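Local atomic coordinates of mandelate racemase / muconate lactonizing enzyme, C-terminal domain protein (Pseudovibrio sp. JE062, PDB entry 4JHM), a protein that is of unknown function but belongs to the mandelate racemase / muconate lactonizing enzyme family, whose C-terminal domain is an enolase-type TIM barrel. Residues E243-G248 and D268-A273; L296-M301 and N321-F326; A309-A314 and G346-P351. All coordinates share one frame; numbering follows the deposited sequence.

Interaction 1 (E243-G248 and D268-A273); sequences EISSHG and DVRQDA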
ATOM      1  N   GLU A 243     -12.897   5.723  21.116  1.00 57.22           N
ATOM      2  CA  GLU A 243     -13.240   6.749  20.135  1.00 58.30           C
ATOM      3  C   GLU A 243     -12.241   7.906  20.218  1.00 60.29           C
ATOM      4  O   GLU A 243     -12.059   8.500  21.281  1.00 56.84           O
ATOM      5  CB  GLU A 243     -14.668   7.255  20.377  1.00 62.59           C
ATOM      6  CG  GLU A 243     -15.168   8.301  19.384  1.00 63.48           C
ATOM      7  CD  GLU A 243     -16.646   8.620  19.563  1.00 62.91           C
ATOM      8  OE1 GLU A 243     -17.293   7.976  20.419  1.00 63.74           O
ATOM      9  OE2 GLU A 243     -17.162   9.512  18.852  1.00 56.21           O
ATOM     10  N   ILE A 244     -11.584   8.210  19.100  1.00 59.94           N
ATOM     11  CA  ILE A 244     -10.631   9.317  19.038  1.00 59.40           C
ATOM     12  C   ILE A 244     -11.187  10.420  18.147  1.00 60.64           C
ATOM     13  O   ILE A 244     -11.467  10.186  16.971  1.00 61.33           O
ATOM     14  CB  ILE A 244      -9.276   8.859  18.473  1.00 59.35           C
ATOM     15  CG1 ILE A 244      -8.742   7.664  19.267  1.00 62.40           C
ATOM     16  CG2 ILE A 244      -8.275  10.001  18.485  1.00 57.35           C
ATOM     17  CD1 ILE A 244      -8.630   7.906  20.755  1.00 63.38           C
ATOM     18  N   SER A 245     -11.342  11.619  18.706  1.00 56.12           N
ATOM     19  CA  SER A 245     -11.983  12.714  17.989  1.00 57.38           C
ATOM     20  C   SER A 245     -11.033  13.889  17.781  1.00 57.34           C
ATOM     21  O   SER A 245     -10.093  14.070  18.544  1.00 59.80           O
ATOM     22  CB  SER A 245     -13.219  13.176  18.751  1.00 58.02           C
ATOM     23  OG  SER A 245     -14.170  13.748  17.871  1.00 63.21           O
ATOM     24  N   SER A 246     -11.280  14.686  16.743  1.00 61.20           N
ATOM     25  CA  SER A 246     -10.424  15.839  16.446  1.00 64.86           C
ATOM     26  C   SER A 246     -10.767  17.010  17.354  1.00 63.19           C
ATOM     27  O   SER A 246     -11.711  16.939  18.140  1.00 61.03           O
ATOM     28  CB  SER A 246     -10.564  16.266  14.979  1.00 66.31           C
ATOM     29  OG  SER A 246     -11.805  16.916  14.736  1.00 65.10           O
ATOM     30  N   HIS A 247      -9.993  18.085  17.245  1.00 59.85           N
ATOM     31  CA  HIS A 247     -10.259  19.308  17.990  1.00 60.10           C
ATOM     32  C   HIS A 247     -11.456  20.031  17.380  1.00 62.00           C
ATOM     33  O   HIS A 247     -12.145  20.790  18.058  1.00 66.05           O
ATOM     34  CB  HIS A 247      -9.022  20.209  17.984  1.00 64.27           C
ATOM     35  CG  HIS A 247      -9.257  21.566  18.570  1.00 66.28           C
ATOM     36  ND1 HIS A 247      -9.056  21.845  19.902  1.00 68.99           N
ATOM     37  CD2 HIS A 247      -9.670  22.723  18.001  1.00 71.23           C
ATOM     38  CE1 HIS A 247      -9.340  23.114  20.132  1.00 77.57           C
ATOM     39  NE2 HIS A 247      -9.717  23.670  18.995  1.00 75.81           N
ATOM     40  N   GLY A 248     -11.683  19.798  16.089  1.00 59.02           N
ATOM     41  CA  GLY A 248     -12.907  20.225  15.424  1.00 61.50           C
ATOM     42  C   GLY A 248     -12.882  21.620  14.837  1.00 63.36           C
ATOM     43  O   GLY A 248     -13.898  22.100  14.322  1.00 68.95           O
ATOM     44  N   ASP A 268     -14.625   9.435  14.636  1.00 56.74           N
ATOM     45  CA  ASP A 268     -15.808  10.218  14.292  1.00 57.44           C
ATOM     46  C   ASP A 268     -15.352  11.443  13.522  1.00 61.24           C
ATOM     47  O   ASP A 268     -14.189  11.535  13.125  1.00 65.03           O
ATOM     48  CB  ASP A 268     -16.580  10.637  15.548  1.00 56.59           C
ATOM     49  CG  ASP A 268     -15.745  11.472  16.512  1.00 59.96           C
ATOM     50  OD1 ASP A 268     -14.874  12.251  16.060  1.00 60.01           O
ATOM     51  OD2 ASP A 268     -15.970  11.353  17.737  1.00 61.55           O
ATOM     52  N   VAL A 269     -16.258  12.383  13.293  1.00 58.56           N
ATOM     53  CA  VAL A 269     -15.847  13.679  12.777  1.00 57.57           C
ATOM     54  C   VAL A 269     -16.494  14.746  13.630  1.00 58.36           C
ATOM     55  O   VAL A 269     -17.632  14.598  14.070  1.00 70.76           O
ATOM     56  CB  VAL A 269     -16.153  13.858  11.271  1.00 57.08           C
ATOM     57  CG1 VAL A 269     -17.007  12.717  10.753  1.00 63.59           C
ATOM     58  CG2 VAL A 269     -16.794  15.212  10.992  1.00 56.30           C
ATOM     59  N   ARG A 270     -15.744  15.806  13.891  1.00 53.43           N
ATOM     60  CA  ARG A 270     -16.194  16.848  14.789  1.00 52.70           C
ATOM     61  C   ARG A 270     -16.097  18.180  14.080  1.00 52.55           C
ATOM     62  O   ARG A 270     -15.010  18.640  13.748  1.00 49.92           O
ATOM     63  CB  ARG A 270     -15.351  16.853  16.058  1.00 52.33           C
ATOM     64  CG  ARG A 270     -15.524  18.097  16.917  1.00 60.62           C
ATOM     65  CD  ARG A 270     -14.660  18.002  18.162  1.00 64.13           C
ATOM     66  NE  ARG A 270     -14.786  16.669  18.740  1.00 64.87           N
ATOM     67  CZ  ARG A 270     -15.812  16.278  19.482  1.00 65.02           C
ATOM     68  NH1 ARG A 270     -16.792  17.128  19.756  1.00 66.03           N
ATOM     69  NH2 ARG A 270     -15.860  15.038  19.950  1.00 67.25           N
ATOM     70  N   GLN A 271     -17.251  18.785  13.839  1.00 55.03           N
ATOM     71  CA  GLN A 271     -17.319  20.058  13.162  1.00 57.88           C
ATOM     72  C   GLN A 271     -18.275  20.951  13.907  1.00 64.04           C
ATOM     73  O   GLN A 271     -19.081  20.488  14.710  1.00 69.12           O
ATOM     74  CB  GLN A 271     -17.826  19.884  11.738  1.00 59.44           C
ATOM     75  CG  GLN A 271     -16.911  19.077  10.843  1.00 63.43           C
ATOM     76  CD  GLN A 271     -15.752  19.892  10.324  1.00 66.05           C
ATOM     77  OE1 GLN A 271     -14.845  20.243  11.073  1.00 68.87           O
ATOM     78  NE2 GLN A 271     -15.774  20.196   9.028  1.00 64.81           N
ATOM     79  N   ASP A 272     -18.175  22.241  13.622  1.00 69.02           N
ATOM     80  CA  ASP A 272     -19.061  23.237  14.177  1.00 64.10           C
ATOM     81  C   ASP A 272     -19.619  23.994  12.986  1.00 62.13           C
ATOM     82  O   ASP A 272     -18.870  24.416  12.104  1.00 63.49           O
ATOM     83  CB  ASP A 272     -18.277  24.165  15.106  1.00 67.77           C
ATOM     84  CG  ASP A 272     -19.165  25.120  15.874  1.00 72.10           C
ATOM     85  OD1 ASP A 272     -20.342  25.292  15.497  1.00 71.39           O
ATOM     86  OD2 ASP A 272     -18.674  25.705  16.861  1.00 79.95           O
ATOM     87  N   ALA A 273     -20.936  24.142  12.943  1.00 59.87           N
ATOM     88  CA  ALA A 273     -21.578  24.822  11.837  1.00 58.92           C
ATOM     89  C   ALA A 273     -21.092  26.262  11.748  1.00 61.62           C
ATOM     90  O   ALA A 273     -21.009  26.827  10.662  1.00 67.63           O
ATOM     91  CB  ALA A 273     -23.088  24.780  12.003  1.00 61.43           C
TER
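S245 meets both D268 and R270, and its hydroxyl is where the side chains of those two residues converge. OG, placed anti to the backbone N, donates to D268 OD1, although the modelled length is too short to be taken literally. The same oxygen accepts from R270 NH2 at 3.0 Å, the donor's guanidinium plane being tilted so that OG lies 25° out of it. A second, weak bond comes from R270 NE to S245 OG at 3.1 Å. The hydroxyl thus gives to the acid and receives from one guanidinium, chiefly through NH2. R270 reaches it because its chain runs straight out and then turns at chi3 (-45°), bringing the edge of the group against S245 and S246. Nearer its root, R270 CG packs on G248 CA at 3.7 Å. The acid of D268 faces a second acid: E243, fully extended, crosses it at about a right angle, with the carboxylate planes 72° apart. At the far end G248 CA approaches R270 O at 3.1 Å in a CA-H...O contact.

The pairing belongs to the barrel wall. Strand 243-245 runs parallel to strand 220-222, where E222 is a distant, weak ion-pair partner of R270. I244 turns the other way, onto helix 230-239, while V269 and Q271 of the loop 268-273 rest against helix 279-291.

Interaction 2 (L296-M301 and N321-F326); sequences LEIQSM and NFFEQF
E324 and M301 lie in contact where strand 323-326, a strand of the TIM-barrel-like C-terminal domain, runs alongside the loop 296-301; the two segments point almost the same way, 12° apart. E324 has the most surface buried here. Its chain is extended, with CG anti to the backbone N (chi1 -180°), and rises from the strand to the loop, so that its carboxylate ends beside the backbone of S300 and M301. E324 OE2 accepts a weak bond from M301 N at 3.3 Å, while CB of M301 packs on the carboxylate carbon of E324. The other oxygen, OE1, is turned to K165 in a salt bridge and to the hydroxyl of S139, so the two oxygens join the loop to further barrel strands.

E297 does the corresponding work at the other end, in the reverse direction. Bent at chi2 (-54°), it brings its carboxylate down to the start of 321-326, where it receives backbone N-H groups. OE2 takes N321 N at 3.0 Å and OE1 takes F322 N at 3.2 Å, both through the syn lone pair; N321 N also makes a weak bond to OE1. Two successive amides are thereby held by one carboxylate.

Between these polar ends, I298 CD1 packs on F323 CD2 at 4.0 Å, and S300 OG sits over one face of the F323 ring, 3.3 Å above its plane and offset toward the rim. M301, present as selenomethionine, touches F326 in a Met-aromatic contact, its SE lying 3.9 Å from F326 CD1 and oblique to the ring.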
ATOM      1  N   LEU A 296     -20.993  12.165  13.518  1.00 58.17           N
ATOM      2  CA  LEU A 296     -20.454  13.506  13.557  1.00 60.77           C
ATOM      3  C   LEU A 296     -20.858  14.135  14.878  1.00 62.18           C
ATOM      4  O   LEU A 296     -21.966  14.641  15.011  1.00 69.51           O
ATOM      5  CB  LEU A 296     -20.989  14.342  12.390  1.00 67.56           C
ATOM      6  CG  LEU A 296     -20.225  15.647  12.110  1.00 73.03           C
ATOM      7  CD1 LEU A 296     -20.650  16.267  10.789  1.00 75.84           C
ATOM      8  CD2 LEU A 296     -20.392  16.656  13.234  1.00 76.66           C
ATOM      9  N   GLU A 297     -19.967  14.097  15.860  1.00 62.81           N
ATOM     10  CA  GLU A 297     -20.250  14.682  17.164  1.00 62.54           C
ATOM     11  C   GLU A 297     -20.036  16.187  17.103  1.00 62.99           C
ATOM     12  O   GLU A 297     -18.905  16.656  17.012  1.00 72.58           O
ATOM     13  CB  GLU A 297     -19.358  14.055  18.235  1.00 60.30           C
ATOM     14  CG  GLU A 297     -19.533  12.551  18.356  1.00 64.48           C
ATOM     15  CD  GLU A 297     -20.977  12.134  18.584  1.00 68.15           C
ATOM     16  OE1 GLU A 297     -21.704  12.866  19.286  1.00 74.57           O
ATOM     17  OE2 GLU A 297     -21.384  11.063  18.075  1.00 69.10           O
ATOM     18  N   ILE A 298     -21.133  16.936  17.149  1.00 62.47           N
ATOM     19  CA  ILE A 298     -21.095  18.381  16.954  1.00 61.28           C
ATOM     20  C   ILE A 298     -20.366  19.100  18.073  1.00 60.99           C
ATOM     21  O   ILE A 298     -20.459  18.736  19.244  1.00 60.17           O
ATOM     22  CB  ILE A 298     -22.513  18.998  16.854  1.00 65.81           C
ATOM     23  CG1 ILE A 298     -23.382  18.558  18.037  1.00 65.59           C
ATOM     24  CG2 ILE A 298     -23.176  18.616  15.538  1.00 66.58           C
ATOM     25  CD1 ILE A 298     -24.761  19.181  18.058  1.00 68.95           C
ATOM     26  N   GLN A 299     -19.632  20.131  17.691  1.00 60.36           N
ATOM     27  CA  GLN A 299     -19.084  21.060  18.644  1.00 62.91           C
ATOM     28  C   GLN A 299     -20.089  22.192  18.783  1.00 65.64           C
ATOM     29  O   GLN A 299     -20.034  23.179  18.050  1.00 65.85           O
ATOM     30  CB  GLN A 299     -17.739  21.579  18.151  1.00 64.63           C
ATOM     31  CG  GLN A 299     -17.211  22.761  18.933  1.00 68.94           C
ATOM     32  CD  GLN A 299     -15.707  22.761  19.006  1.00 71.61           C
ATOM     33  OE1 GLN A 299     -15.050  23.694  18.546  1.00 72.64           O
ATOM     34  NE2 GLN A 299     -15.147  21.702  19.576  1.00 75.26           N
ATOM     35  N   SER A 300     -21.025  22.029  19.711  1.00 65.71           N
ATOM     36  CA  SER A 300     -22.095  23.004  19.891  1.00 65.40           C
ATOM     37  C   SER A 300     -21.856  23.882  21.109  1.00 65.02           C
ATOM     38  O   SER A 300     -22.769  24.539  21.582  1.00 62.01           O
ATOM     39  CB  SER A 300     -23.440  22.294  20.033  1.00 67.44           C
ATOM     40  OG  SER A 300     -23.573  21.697  21.313  1.00 67.47           O
HETATM   41  N   MSE A 301     -20.626  23.893  21.613  1.00 69.79           N
HETATM   42  CA  MSE A 301     -20.273  24.751  22.740  1.00 74.11           C
HETATM   43  C   MSE A 301     -20.249  26.186  22.297  1.00 69.48           C
HETATM   44  O   MSE A 301     -19.514  26.549  21.384  1.00 65.88           O
HETATM   45  CB  MSE A 301     -18.905  24.351  23.278  1.00 82.41           C
HETATM   46  CG  MSE A 301     -18.051  25.562  23.631  1.00 89.02           C
HETATM   47 SE   MSE A 301     -17.477  25.419  25.505  1.00108.32          SE
HETATM   48  CE  MSE A 301     -15.570  25.006  25.207  1.00 92.54           C
ATOM     49  N   ASN A 321     -24.330  11.184  18.531  1.00 63.78           N
ATOM     50  CA  ASN A 321     -24.891  10.709  19.797  1.00 65.46           C
ATOM     51  C   ASN A 321     -25.221  11.812  20.787  1.00 66.39           C
ATOM     52  O   ASN A 321     -26.118  11.645  21.608  1.00 78.53           O
ATOM     53  CB  ASN A 321     -23.931   9.741  20.490  1.00 65.50           C
ATOM     54  CG  ASN A 321     -23.702   8.470  19.700  1.00 62.87           C
ATOM     55  OD1 ASN A 321     -24.618   7.926  19.087  1.00 67.92           O
ATOM     56  ND2 ASN A 321     -22.473   7.982  19.724  1.00 59.58           N
ATOM     57  N   PHE A 322     -24.501  12.928  20.736  1.00 64.02           N
ATOM     58  CA  PHE A 322     -24.679  13.965  21.755  1.00 68.12           C
ATOM     59  C   PHE A 322     -24.760  15.398  21.232  1.00 67.33           C
ATOM     60  O   PHE A 322     -24.355  15.707  20.114  1.00 66.83           O
ATOM     61  CB  PHE A 322     -23.549  13.898  22.785  1.00 70.68           C
ATOM     62  CG  PHE A 322     -23.441  12.580  23.490  1.00 70.58           C
ATOM     63  CD1 PHE A 322     -24.264  12.286  24.566  1.00 69.12           C
ATOM     64  CD2 PHE A 322     -22.502  11.640  23.090  1.00 70.22           C
ATOM     65  CE1 PHE A 322     -24.164  11.073  25.222  1.00 67.33           C
ATOM     66  CE2 PHE A 322     -22.395  10.425  23.743  1.00 69.67           C
ATOM     67  CZ  PHE A 322     -23.229  10.142  24.810  1.00 70.89           C
ATOM     68  N   PHE A 323     -25.295  16.263  22.085  1.00 71.43           N
ATOM     69  CA  PHE A 323     -25.297  17.703  21.883  1.00 72.84           C
ATOM     70  C   PHE A 323     -24.463  18.290  23.005  1.00 73.35           C
ATOM     71  O   PHE A 323     -24.763  18.072  24.180  1.00 74.70           O
ATOM     72  CB  PHE A 323     -26.725  18.252  21.952  1.00 72.52           C
ATOM     73  CG  PHE A 323     -26.800  19.728  22.211  1.00 71.68           C
ATOM     74  CD1 PHE A 323     -26.841  20.215  23.506  1.00 77.72           C
ATOM     75  CD2 PHE A 323     -26.851  20.629  21.163  1.00 77.33           C
ATOM     76  CE1 PHE A 323     -26.922  21.577  23.751  1.00 76.07           C
ATOM     77  CE2 PHE A 323     -26.931  21.993  21.400  1.00 75.36           C
ATOM     78  CZ  PHE A 323     -26.966  22.467  22.695  1.00 74.66           C
ATOM     79  N   GLU A 324     -23.406  19.008  22.643  1.00 70.76           N
ATOM     80  CA  GLU A 324     -22.523  19.606  23.632  1.00 67.04           C
ATOM     81  C   GLU A 324     -23.254  20.729  24.366  1.00 67.95           C
ATOM     82  O   GLU A 324     -23.668  21.716  23.762  1.00 65.01           O
ATOM     83  CB  GLU A 324     -21.258  20.135  22.961  1.00 66.66           C
ATOM     84  CG  GLU A 324     -20.264  20.772  23.918  1.00 65.00           C
ATOM     85  CD  GLU A 324     -18.908  21.006  23.288  1.00 64.89           C
ATOM     86  OE1 GLU A 324     -17.916  21.060  24.042  1.00 69.80           O
ATOM     87  OE2 GLU A 324     -18.827  21.135  22.044  1.00 63.17           O
ATOM     88  N   GLN A 325     -23.421  20.560  25.671  1.00 69.61           N
ATOM     89  CA  GLN A 325     -24.084  21.561  26.493  1.00 74.19           C
ATOM     90  C   GLN A 325     -23.148  22.031  27.592  1.00 71.86           C
ATOM     91  O   GLN A 325     -22.905  21.310  28.564  1.00 67.04           O
ATOM     92  CB  GLN A 325     -25.351  20.982  27.123  1.00 79.23           C
ATOM     93  CG  GLN A 325     -26.067  21.942  28.061  1.00 80.16           C
ATOM     94  CD  GLN A 325     -26.863  22.991  27.315  1.00 83.41           C
ATOM     95  OE1 GLN A 325     -26.437  24.140  27.183  1.00 88.55           O
ATOM     96  NE2 GLN A 325     -28.019  22.597  26.808  1.00 86.52           N
ATOM     97  N   PHE A 326     -22.618  23.237  27.436  1.00 71.47           N
ATOM     98  CA  PHE A 326     -21.794  23.818  28.480  1.00 74.36           C
ATOM     99  C   PHE A 326     -22.669  24.152  29.684  1.00 74.67           C
ATOM    100  O   PHE A 326     -23.746  24.731  29.544  1.00 74.75           O
ATOM    101  CB  PHE A 326     -21.069  25.070  27.993  1.00 74.25           C
ATOM    102  CG  PHE A 326     -20.162  25.663  29.024  1.00 76.85           C
ATOM    103  CD1 PHE A 326     -18.841  25.251  29.122  1.00 79.07           C
ATOM    104  CD2 PHE A 326     -20.635  26.608  29.918  1.00 80.45           C
ATOM    105  CE1 PHE A 326     -18.002  25.786  30.084  1.00 80.15           C
ATOM    106  CE2 PHE A 326     -19.803  27.148  30.882  1.00 84.29           C
ATOM    107  CZ  PHE A 326     -18.484  26.736  30.965  1.00 83.84           C
TER

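Interaction 3 (A309-A314 and G346-P351); sequences ANLHVA and GYVHAP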
ATOM      1  N   ALA A 309     -27.832  26.176  15.876  1.00 73.68           N
ATOM      2  CA  ALA A 309     -27.395  25.872  14.517  1.00 76.05           C
ATOM      3  C   ALA A 309     -26.944  24.424  14.388  1.00 72.25           C
ATOM      4  O   ALA A 309     -27.333  23.727  13.454  1.00 71.94           O
ATOM      5  CB  ALA A 309     -26.265  26.805  14.108  1.00 76.61           C
ATOM      6  N   ASN A 310     -26.119  23.985  15.333  1.00 69.82           N
ATOM      7  CA  ASN A 310     -25.620  22.617  15.356  1.00 67.43           C
ATOM      8  C   ASN A 310     -26.703  21.632  15.779  1.00 67.86           C
ATOM      9  O   ASN A 310     -26.862  20.565  15.179  1.00 67.39           O
ATOM     10  CB  ASN A 310     -24.428  22.506  16.310  1.00 67.54           C
ATOM     11  CG  ASN A 310     -23.249  23.366  15.881  1.00 65.69           C
ATOM     12  OD1 ASN A 310     -22.523  23.026  14.945  1.00 64.09           O
ATOM     13  ND2 ASN A 310     -23.044  24.478  16.576  1.00 61.23           N
ATOM     14  N   LEU A 311     -27.452  21.986  16.816  1.00 67.78           N
ATOM     15  CA  LEU A 311     -28.482  21.096  17.329  1.00 70.74           C
ATOM     16  C   LEU A 311     -29.439  20.694  16.209  1.00 73.12           C
ATOM     17  O   LEU A 311     -29.862  19.538  16.121  1.00 72.84           O
ATOM     18  CB  LEU A 311     -29.249  21.762  18.473  1.00 71.68           C
ATOM     19  CG  LEU A 311     -30.514  21.033  18.942  1.00 75.06           C
ATOM     20  CD1 LEU A 311     -30.216  19.605  19.370  1.00 73.94           C
ATOM     21  CD2 LEU A 311     -31.172  21.793  20.081  1.00 77.63           C
ATOM     22  N   HIS A 312     -29.774  21.651  15.352  1.00 72.77           N
ATOM     23  CA  HIS A 312     -30.738  21.409  14.291  1.00 76.04           C
ATOM     24  C   HIS A 312     -30.225  20.375  13.302  1.00 75.39           C
ATOM     25  O   HIS A 312     -30.919  19.421  12.952  1.00 80.55           O
ATOM     26  CB  HIS A 312     -31.076  22.713  13.569  1.00 74.82           C
ATOM     27  CG  HIS A 312     -32.181  23.482  14.218  1.00 73.38           C
ATOM     28  ND1 HIS A 312     -33.500  23.096  14.131  1.00 74.52           N
ATOM     29  CD2 HIS A 312     -32.165  24.605  14.971  1.00 73.60           C
ATOM     30  CE1 HIS A 312     -34.250  23.952  14.799  1.00 78.57           C
ATOM     31  NE2 HIS A 312     -33.466  24.878  15.318  1.00 76.75           N
ATOM     32  N   VAL A 313     -28.999  20.568  12.852  1.00 73.66           N
ATOM     33  CA  VAL A 313     -28.400  19.647  11.913  1.00 76.96           C
ATOM     34  C   VAL A 313     -28.351  18.247  12.524  1.00 80.94           C
ATOM     35  O   VAL A 313     -28.640  17.264  11.849  1.00 83.60           O
ATOM     36  CB  VAL A 313     -26.992  20.120  11.506  1.00 73.89           C
ATOM     37  CG1 VAL A 313     -26.389  19.185  10.471  1.00 75.08           C
ATOM     38  CG2 VAL A 313     -27.058  21.541  10.966  1.00 71.05           C
ATOM     39  N   ALA A 314     -28.009  18.161  13.807  1.00 85.81           N
ATOM     40  CA  ALA A 314     -27.905  16.867  14.487  1.00 81.60           C
ATOM     41  C   ALA A 314     -29.267  16.178  14.613  1.00 75.19           C
ATOM     42  O   ALA A 314     -29.345  14.954  14.668  1.00 75.04           O
ATOM     43  CB  ALA A 314     -27.258  17.030  15.858  1.00 76.98           C
ATOM     44  N   GLY A 346     -31.922  13.985  30.579  1.00 95.48           N
ATOM     45  CA  GLY A 346     -30.627  14.082  29.913  1.00 87.19           C
ATOM     46  C   GLY A 346     -30.740  14.503  28.458  1.00 89.12           C
ATOM     47  O   GLY A 346     -29.752  14.455  27.708  1.00 85.66           O
ATOM     48  N   TYR A 347     -31.941  14.923  28.062  1.00 85.74           N
ATOM     49  CA  TYR A 347     -32.218  15.275  26.671  1.00 82.13           C
ATOM     50  C   TYR A 347     -32.323  16.779  26.460  1.00 78.49           C
ATOM     51  O   TYR A 347     -32.958  17.483  27.240  1.00 76.88           O
ATOM     52  CB  TYR A 347     -33.522  14.618  26.201  1.00 83.68           C
ATOM     53  CG  TYR A 347     -33.472  13.110  26.152  1.00 81.14           C
ATOM     54  CD1 TYR A 347     -33.000  12.444  25.028  1.00 81.95           C
ATOM     55  CD2 TYR A 347     -33.898  12.352  27.229  1.00 82.95           C
ATOM     56  CE1 TYR A 347     -32.953  11.062  24.984  1.00 82.85           C
ATOM     57  CE2 TYR A 347     -33.860  10.973  27.195  1.00 85.50           C
ATOM     58  CZ  TYR A 347     -33.386  10.332  26.073  1.00 84.32           C
ATOM     59  OH  TYR A 347     -33.350   8.957  26.054  1.00 84.43           O
ATOM     60  N   VAL A 348     -31.689  17.261  25.396  1.00 77.37           N
ATOM     61  CA  VAL A 348     -31.896  18.624  24.928  1.00 79.50           C
ATOM     62  C   VAL A 348     -32.948  18.590  23.824  1.00 83.61           C
ATOM     63  O   VAL A 348     -32.931  17.694  22.974  1.00 88.23           O
ATOM     64  CB  VAL A 348     -30.601  19.234  24.373  1.00 76.32           C
ATOM     65  CG1 VAL A 348     -30.251  18.605  23.036  1.00 80.13           C
ATOM     66  CG2 VAL A 348     -30.747  20.736  24.218  1.00 78.24           C
ATOM     67  N   HIS A 349     -33.863  19.556  23.836  1.00 82.04           N
ATOM     68  CA  HIS A 349     -34.966  19.577  22.877  1.00 84.20           C
ATOM     69  C   HIS A 349     -34.812  20.663  21.822  1.00 80.37           C
ATOM     70  O   HIS A 349     -34.296  21.739  22.098  1.00 80.26           O
ATOM     71  CB  HIS A 349     -36.295  19.779  23.606  1.00 88.39           C
ATOM     72  CG  HIS A 349     -36.729  18.592  24.403  1.00 91.35           C
ATOM     73  ND1 HIS A 349     -37.518  17.592  23.877  1.00 92.59           N
ATOM     74  CD2 HIS A 349     -36.478  18.239  25.685  1.00 94.34           C
ATOM     75  CE1 HIS A 349     -37.736  16.675  24.802  1.00 96.56           C
ATOM     76  NE2 HIS A 349     -37.117  17.044  25.909  1.00 97.02           N
ATOM     77  N   ALA A 350     -35.276  20.371  20.612  1.00 80.73           N
ATOM     78  CA  ALA A 350     -35.333  21.370  19.558  1.00 79.91           C
ATOM     79  C   ALA A 350     -36.210  22.516  20.024  1.00 84.65           C
ATOM     80  O   ALA A 350     -37.291  22.284  20.558  1.00 84.53           O
ATOM     81  CB  ALA A 350     -35.904  20.769  18.288  1.00 81.00           C
ATOM     82  N   PRO A 351     -35.743  23.761  19.830  1.00 90.96           N
ATOM     83  CA  PRO A 351     -36.511  24.953  20.210  1.00 91.60           C
ATOM     84  C   PRO A 351     -37.881  25.017  19.537  1.00 93.94           C
ATOM     85  O   PRO A 351     -38.175  24.223  18.644  1.00 94.64           O
ATOM     86  CB  PRO A 351     -35.627  26.112  19.741  1.00 91.79           C
ATOM     87  CG  PRO A 351     -34.244  25.548  19.690  1.00 89.37           C
ATOM     88  CD  PRO A 351     -34.404  24.103  19.317  1.00 87.19           C
TER
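Helix 304-316 packs through L311 and H312 against strand 347-349 and the turn that follows it, a join made largely of apolar contacts. L311 points its side chain at this strand and has more surface buried by it than any other residue here. Its branch is split between two targets: CD1 meets V348 CG1 tip to tip at 3.8 Å, whereas CD2 lies by the carbonyl oxygen of H349 (3.7 Å) and meets P351 CD at 4.0 Å. The leucine reaches out this far because CG stands anti to the backbone N (chi1 170°), with CD1 and CD2 spread at its end.

Within the enolase-type barrel domain, helix 304-316 comes directly before barrel strand 323-326. Strand 347-349 follows that strand and pairs antiparallel with strand 133-139; I134 of that strand touches both L311 and V348, which places all three side chains in one apolar layer.

H312 approaches P351 from the opposite direction, with P351 CD lying obliquely to the imidazole, 4.2 Å from H312 NE2. The imidazole is fixed by hydrogen bonds beyond the two segments, NE2 to L356 O and ND1 to Y124 N, so the proline packs beside a ring whose rotation is already set. H349 turns its side chain the other way, where its NE2 is hydrogen-bonded to D343 OD2.

In the fold
The three contacts lie within one barrel domain and reach the same curled sheet. Interaction 1 closes before interaction 2 opens, whereas interactions 2 and 3 alternate along the chain. Centres of interactions 1 and 2 are about 10 Å apart, those of 2 and 3 about 9 Å, and those of 1 and 3 about 17 Å. Interaction 2 therefore sits in the middle: Q271 O probably accepts from Q299 N, and F323 packs on both L311 and V348. N310 of helix 304-316 binds D272 and A273, tying interaction 3 directly to interaction 1. Helix 304-316 is thereby linked both to the loops 268-273 and 296-301 and to strands 323-326 and 347-349.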